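Local coordinates for protein putative ribose operon repressor (Burkholderia thailandensis, PDB 3EGC) that probably represses transcription by binding regulatory DNA, through a sugar-binding-type core of the LacI family that may sense a small ligand, at residues 233-247 and 262-274. Residues are numbered along the deposited sequence; the frame is centred on the assembly and turned at random.
Sequences PLPVVEQPTRRIGQE and ATEMRLQTRFVTH
V236 and V272 trade two backbone hydrogen bonds, V236 N to V272 O at 2.9 Å and V272 N to V236 O at 2.8 Å, both close to straight. A second such pair, E238 with R270, completes the short antiparallel ladder. Between them V237 and F271 form the non-hydrogen-bonded pair on the other face. With CG anti to the backbone N (chi1 -169°), the F271 ring slants alongside 235-237, CD2 3.5 Å from V236 O and CZ 3.9 Å from P235 CB. Beyond the ladder, L267 drops CD2 against the first turn of helix 241-257, 3.7 Å from I244 CG1, while its CB rests on P240 CG, at the helix N-cap.

The solvent side is looser. There R270 NH1 makes a salt bridge to E238, 2.8 Å from OE1 and 2.9 Å from OE2, the two planes 73° apart; V272 CG2 lies over one guanidinium face, and N223 bonds E238 OE2. Further along, exposed R243 grips OE2 of buried E247 side-on with NE and NH2, R250 pairs with the same oxygen, and M265 CE sits 3.3 Å from E247 OE1.

As in the LacI-type periplasmic-binding-protein fold, the chain passes between the two lobes here, at 239-240 and 268-269. Strand 236-238 lies between 217-221 and 264-272, Y119 of helix 109-122 meets the F271 ring edge-to-face, and I244 packs on strand 103-107.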
loop_
_atom_site.group_PDB
_atom_site.type_symbol
_atom_site.label_atom_id
_atom_site.label_comp_id
_atom_site.label_asym_id
_atom_site.label_seq_id
_atom_site.Cartn_x
_atom_site.Cartn_y
_atom_site.Cartn_z
ATOM N N PRO A 233 2.338 14.967 -16.235
ATOM C CA PRO A 233 2.724 14.076 -15.131
ATOM C C PRO A 233 3.068 14.847 -13.877
ATOM O O PRO A 233 3.728 15.905 -13.924
ATOM C CB PRO A 233 3.944 13.347 -15.680
ATOM C CG PRO A 233 3.686 13.299 -17.195
ATOM C CD PRO A 233 3.021 14.629 -17.498
ATOM N N LEU A 234 2.677 14.300 -12.743
ATOM C CA LEU A 234 2.877 14.996 -11.502
ATOM C C LEU A 234 4.290 14.754 -10.967
ATOM O O LEU A 234 4.630 13.630 -10.588
ATOM C CB LEU A 234 1.822 14.542 -10.513
ATOM C CG LEU A 234 1.416 15.559 -9.450
ATOM C CD1 LEU A 234 0.017 15.198 -9.075
ATOM C CD2 LEU A 234 2.361 15.474 -8.268
ATOM N N PRO A 235 5.133 15.806 -10.936
ATOM C CA PRO A 235 6.493 15.573 -10.441
ATOM C C PRO A 235 6.551 15.229 -8.949
ATOM O O PRO A 235 5.807 15.773 -8.153
ATOM C CB PRO A 235 7.222 16.877 -10.755
ATOM C CG PRO A 235 6.225 17.688 -11.691
ATOM C CD PRO A 235 4.893 17.220 -11.272
ATOM N N VAL A 236 7.427 14.294 -8.600
ATOM C CA VAL A 236 7.415 13.734 -7.278
ATOM C C VAL A 236 8.758 13.675 -6.662
ATOM O O VAL A 236 9.723 13.431 -7.333
ATOM C CB VAL A 236 6.913 12.269 -7.247
ATOM C CG1 VAL A 236 5.755 12.168 -6.286
ATOM C CG2 VAL A 236 6.541 11.829 -8.605
ATOM N N VAL A 237 8.812 13.876 -5.362
ATOM C CA VAL A 237 10.007 13.528 -4.641
ATOM C C VAL A 237 9.887 12.093 -4.127
ATOM O O VAL A 237 9.091 11.789 -3.214
ATOM C CB VAL A 237 10.451 14.602 -3.585
ATOM C CG1 VAL A 237 9.308 15.363 -3.045
ATOM C CG2 VAL A 237 11.343 13.968 -2.460
ATOM N N GLU A 238 10.632 11.209 -4.771
ATOM C CA GLU A 238 10.638 9.824 -4.389
ATOM C C GLU A 238 11.397 9.626 -3.104
ATOM O O GLU A 238 12.507 10.117 -2.958
ATOM C CB GLU A 238 11.233 8.949 -5.501
ATOM C CG GLU A 238 11.300 7.473 -5.172
ATOM C CD GLU A 238 11.949 6.694 -6.266
ATOM O OE1 GLU A 238 13.146 6.308 -6.112
ATOM O OE2 GLU A 238 11.261 6.481 -7.300
ATOM N N GLN A 239 10.782 8.897 -2.179
ATOM C CA GLN A 239 11.445 8.529 -0.933
ATOM C C GLN A 239 11.999 7.122 -1.089
ATOM O O GLN A 239 11.329 6.305 -1.721
ATOM C CB GLN A 239 10.478 8.615 0.234
ATOM C CG GLN A 239 10.070 10.012 0.537
ATOM C CD GLN A 239 9.377 10.118 1.905
ATOM O OE1 GLN A 239 10.044 10.247 2.941
ATOM N NE2 GLN A 239 8.044 10.021 1.907
ATOM N N PRO A 240 13.191 6.835 -0.501
ATOM C CA PRO A 240 13.761 5.478 -0.522
ATOM C C PRO A 240 13.094 4.552 0.540
ATOM O O PRO A 240 13.731 4.060 1.480
ATOM C CB PRO A 240 15.241 5.731 -0.179
ATOM C CG PRO A 240 15.177 6.901 0.789
ATOM C CD PRO A 240 13.946 7.725 0.394
ATOM N N THR A 241 11.821 4.293 0.358
ATOM C CA THR A 241 11.027 3.583 1.396
ATOM C C THR A 241 11.573 2.262 1.834
ATOM O O THR A 241 11.686 2.005 3.025
ATOM C CB THR A 241 9.581 3.325 0.926
ATOM O OG1 THR A 241 9.598 2.649 -0.369
ATOM C CG2 THR A 241 8.858 4.601 0.777
ATOM N N ARG A 242 11.918 1.420 0.881
ATOM C CA ARG A 242 12.533 0.141 1.207
ATOM C C ARG A 242 13.850 0.240 1.965
ATOM O O ARG A 242 14.068 -0.478 2.925
ATOM C CB ARG A 242 12.675 -0.724 -0.078
ATOM C CG ARG A 242 11.403 -1.545 -0.330
ATOM C CD ARG A 242 11.245 -1.946 -1.840
ATOM N NE ARG A 242 10.975 -0.772 -2.666
ATOM C CZ ARG A 242 9.881 -0.581 -3.412
ATOM N NH1 ARG A 242 8.938 -1.520 -3.498
ATOM N NH2 ARG A 242 9.761 0.559 -4.111
ATOM N N ARG A 243 14.730 1.120 1.511
ATOM C CA ARG A 243 16.007 1.380 2.147
ATOM C C ARG A 243 15.831 1.943 3.546
ATOM O O ARG A 243 16.603 1.665 4.403
ATOM C CB ARG A 243 16.853 2.333 1.279
ATOM C CG ARG A 243 18.295 2.575 1.779
ATOM C CD ARG A 243 19.198 1.439 1.397
ATOM N NE ARG A 243 20.502 1.544 2.049
ATOM C CZ ARG A 243 21.629 1.935 1.441
ATOM N NH1 ARG A 243 21.617 2.252 0.142
ATOM N NH2 ARG A 243 22.760 1.998 2.138
ATOM N N ILE A 244 14.799 2.741 3.775
ATOM C CA ILE A 244 14.505 3.202 5.122
ATOM C C ILE A 244 14.241 2.014 6.050
ATOM O O ILE A 244 14.816 1.917 7.137
ATOM C CB ILE A 244 13.266 4.206 5.129
ATOM C CG1 ILE A 244 13.645 5.490 4.375
ATOM C CG2 ILE A 244 12.807 4.455 6.569
ATOM C CD1 ILE A 244 12.436 6.471 4.059
ATOM N N GLY A 245 13.377 1.102 5.625
ATOM C CA GLY A 245 13.141 -0.134 6.409
ATOM C C GLY A 245 14.380 -1.027 6.617
ATOM O O GLY A 245 14.643 -1.507 7.733
ATOM N N GLN A 246 15.111 -1.313 5.535
ATOM C CA GLN A 246 16.367 -2.119 5.591
ATOM C C GLN A 246 17.429 -1.571 6.575
ATOM O O GLN A 246 17.951 -2.327 7.429
ATOM C CB GLN A 246 16.947 -2.252 4.160
ATOM C CG GLN A 246 18.321 -2.870 4.051
ATOM C CD GLN A 246 18.870 -2.909 2.578
ATOM O OE1 GLN A 246 19.393 -1.934 2.083
ATOM N NE2 GLN A 246 18.721 -4.046 1.899
ATOM N N GLU A 247 17.703 -0.264 6.481
ATOM C CA GLU A 247 18.664 0.410 7.312
ATOM C C GLU A 247 18.194 0.512 8.780
ATOM O O GLU A 247 18.997 0.459 9.672
ATOM C CB GLU A 247 18.922 1.863 6.783
ATOM C CG GLU A 247 19.610 1.960 5.443
ATOM C CD GLU A 247 21.036 1.414 5.442
ATOM O OE1 GLU A 247 21.661 1.402 6.520
ATOM O OE2 GLU A 247 21.504 0.986 4.366
ATOM N N ALA A 262 23.165 3.446 17.998
ATOM C CA ALA A 262 22.069 4.249 17.484
ATOM C C ALA A 262 22.599 5.521 16.874
ATOM O O ALA A 262 23.512 6.157 17.413
ATOM C CB ALA A 262 21.105 4.615 18.618
ATOM N N THR A 263 21.982 5.922 15.763
ATOM C CA THR A 263 22.243 7.256 15.211
ATOM C C THR A 263 21.069 7.820 14.396
ATOM O O THR A 263 20.080 7.160 14.228
ATOM C CB THR A 263 23.507 7.231 14.356
ATOM O OG1 THR A 263 24.031 8.555 14.319
ATOM C CG2 THR A 263 23.207 6.702 12.957
ATOM N N GLU A 264 21.204 9.042 13.915
ATOM C CA GLU A 264 20.261 9.626 12.992
ATOM C C GLU A 264 20.775 9.487 11.582
ATOM O O GLU A 264 21.807 9.993 11.225
ATOM C CB GLU A 264 19.943 11.105 13.308
ATOM C CG GLU A 264 19.110 11.793 12.190
ATOM C CD GLU A 264 18.640 13.229 12.506
ATOM O OE1 GLU A 264 18.456 13.549 13.719
ATOM O OE2 GLU A 264 18.468 14.038 11.545
ATOM N N MET A 265 20.036 8.761 10.764
ATOM C CA MET A 265 20.400 8.614 9.371
ATOM C C MET A 265 19.445 9.408 8.517
ATOM O O MET A 265 18.236 9.277 8.624
ATOM C CB MET A 265 20.340 7.166 8.919
ATOM C CG MET A 265 21.681 6.414 8.898
ATOM S SD MET A 265 21.536 4.628 8.569
ATOM C CE MET A 265 21.940 4.699 6.804
ATOM N N ARG A 266 20.002 10.236 7.648
ATOM C CA ARG A 266 19.199 10.899 6.656
ATOM C C ARG A 266 19.438 10.257 5.294
ATOM O O ARG A 266 20.561 10.265 4.790
ATOM C CB ARG A 266 19.567 12.375 6.607
ATOM C CG ARG A 266 19.149 13.117 7.853
ATOM C CD ARG A 266 17.691 13.537 7.767
ATOM N NE ARG A 266 17.242 14.199 8.970
ATOM C CZ ARG A 266 16.036 14.757 9.127
ATOM N NH1 ARG A 266 15.129 14.736 8.109
ATOM N NH2 ARG A 266 15.725 15.335 10.290
ATOM N N LEU A 267 18.380 9.754 4.680
ATOM C CA LEU A 267 18.508 9.064 3.390
ATOM C C LEU A 267 18.138 9.920 2.139
ATOM O O LEU A 267 17.189 10.675 2.133
ATOM C CB LEU A 267 17.658 7.817 3.394
ATOM C CG LEU A 267 18.332 6.484 3.689
ATOM C CD1 LEU A 267 19.643 6.564 4.556
ATOM C CD2 LEU A 267 17.352 5.369 4.160
ATOM N N GLN A 268 18.913 9.774 1.084
ATOM C CA GLN A 268 18.705 10.498 -0.142
ATOM C C GLN A 268 17.344 10.201 -0.816
ATOM O O GLN A 268 16.909 9.032 -0.976
ATOM C CB GLN A 268 19.879 10.182 -1.093
ATOM C CG GLN A 268 19.626 10.235 -2.644
ATOM C CD GLN A 268 20.825 9.612 -3.449
ATOM O OE1 GLN A 268 20.931 8.403 -3.649
ATOM N NE2 GLN A 268 21.731 10.445 -3.864
ATOM N N THR A 269 16.678 11.267 -1.188
ATOM C CA THR A 269 15.487 11.244 -1.955
ATOM C C THR A 269 15.861 11.691 -3.387
ATOM O O THR A 269 16.900 12.330 -3.637
ATOM C CB THR A 269 14.471 12.264 -1.392
ATOM O OG1 THR A 269 14.958 13.592 -1.553
ATOM C CG2 THR A 269 14.275 12.032 0.033
ATOM N N ARG A 270 15.005 11.387 -4.330
ATOM C CA ARG A 270 15.293 11.811 -5.644
ATOM C C ARG A 270 14.066 12.440 -6.304
ATOM O O ARG A 270 12.940 11.997 -6.137
ATOM C CB ARG A 270 15.906 10.688 -6.475
ATOM C CG ARG A 270 15.001 10.077 -7.446
ATOM C CD ARG A 270 15.652 8.897 -8.098
ATOM N NE ARG A 270 15.125 8.688 -9.419
ATOM C CZ ARG A 270 14.181 7.808 -9.719
ATOM N NH1 ARG A 270 13.656 7.047 -8.785
ATOM N NH2 ARG A 270 13.771 7.702 -10.964
ATOM N N PHE A 271 14.330 13.500 -7.045
ATOM C CA PHE A 271 13.265 14.235 -7.724
ATOM C C PHE A 271 12.975 13.579 -9.075
ATOM O O PHE A 271 13.883 13.335 -9.873
ATOM C CB PHE A 271 13.670 15.704 -7.905
ATOM C CG PHE A 271 12.543 16.580 -8.340
ATOM C CD1 PHE A 271 12.691 17.414 -9.433
ATOM C CD2 PHE A 271 11.336 16.571 -7.665
ATOM C CE1 PHE A 271 11.639 18.228 -9.860
ATOM C CE2 PHE A 271 10.315 17.394 -8.045
ATOM C CZ PHE A 271 10.460 18.236 -9.164
ATOM N N VAL A 272 11.709 13.255 -9.309
ATOM C CA VAL A 272 11.333 12.579 -10.551
ATOM C C VAL A 272 10.344 13.453 -11.283
ATOM O O VAL A 272 9.255 13.738 -10.762
ATOM C CB VAL A 272 10.683 11.210 -10.242
ATOM C CG1 VAL A 272 10.235 10.468 -11.526
ATOM C CG2 VAL A 272 11.645 10.350 -9.361
ATOM N N THR A 273 10.706 13.881 -12.482
ATOM C CA THR A 273 9.823 14.749 -13.273
ATOM C C THR A 273 9.035 13.944 -14.305
ATOM O O THR A 273 8.027 14.420 -14.793
ATOM C CB THR A 273 10.614 15.899 -14.010
ATOM O OG1 THR A 273 11.575 15.332 -14.915
ATOM C CG2 THR A 273 11.376 16.716 -12.995
ATOM N N HIS A 274 9.489 12.737 -14.640
ATOM C CA HIS A 274 8.791 11.906 -15.627
ATOM C C HIS A 274 8.904 12.392 -17.087
ATOM O O HIS A 274 9.877 13.022 -17.504
ATOM C CB HIS A 274 7.287 11.787 -15.299
ATOM C CG HIS A 274 6.990 11.283 -13.927
ATOM N ND1 HIS A 274 6.380 12.058 -12.962
ATOM C CD2 HIS A 274 7.225 10.082 -13.346
ATOM C CE1 HIS A 274 6.258 11.355 -11.845
ATOM N NE2 HIS A 274 6.781 10.159 -12.047
#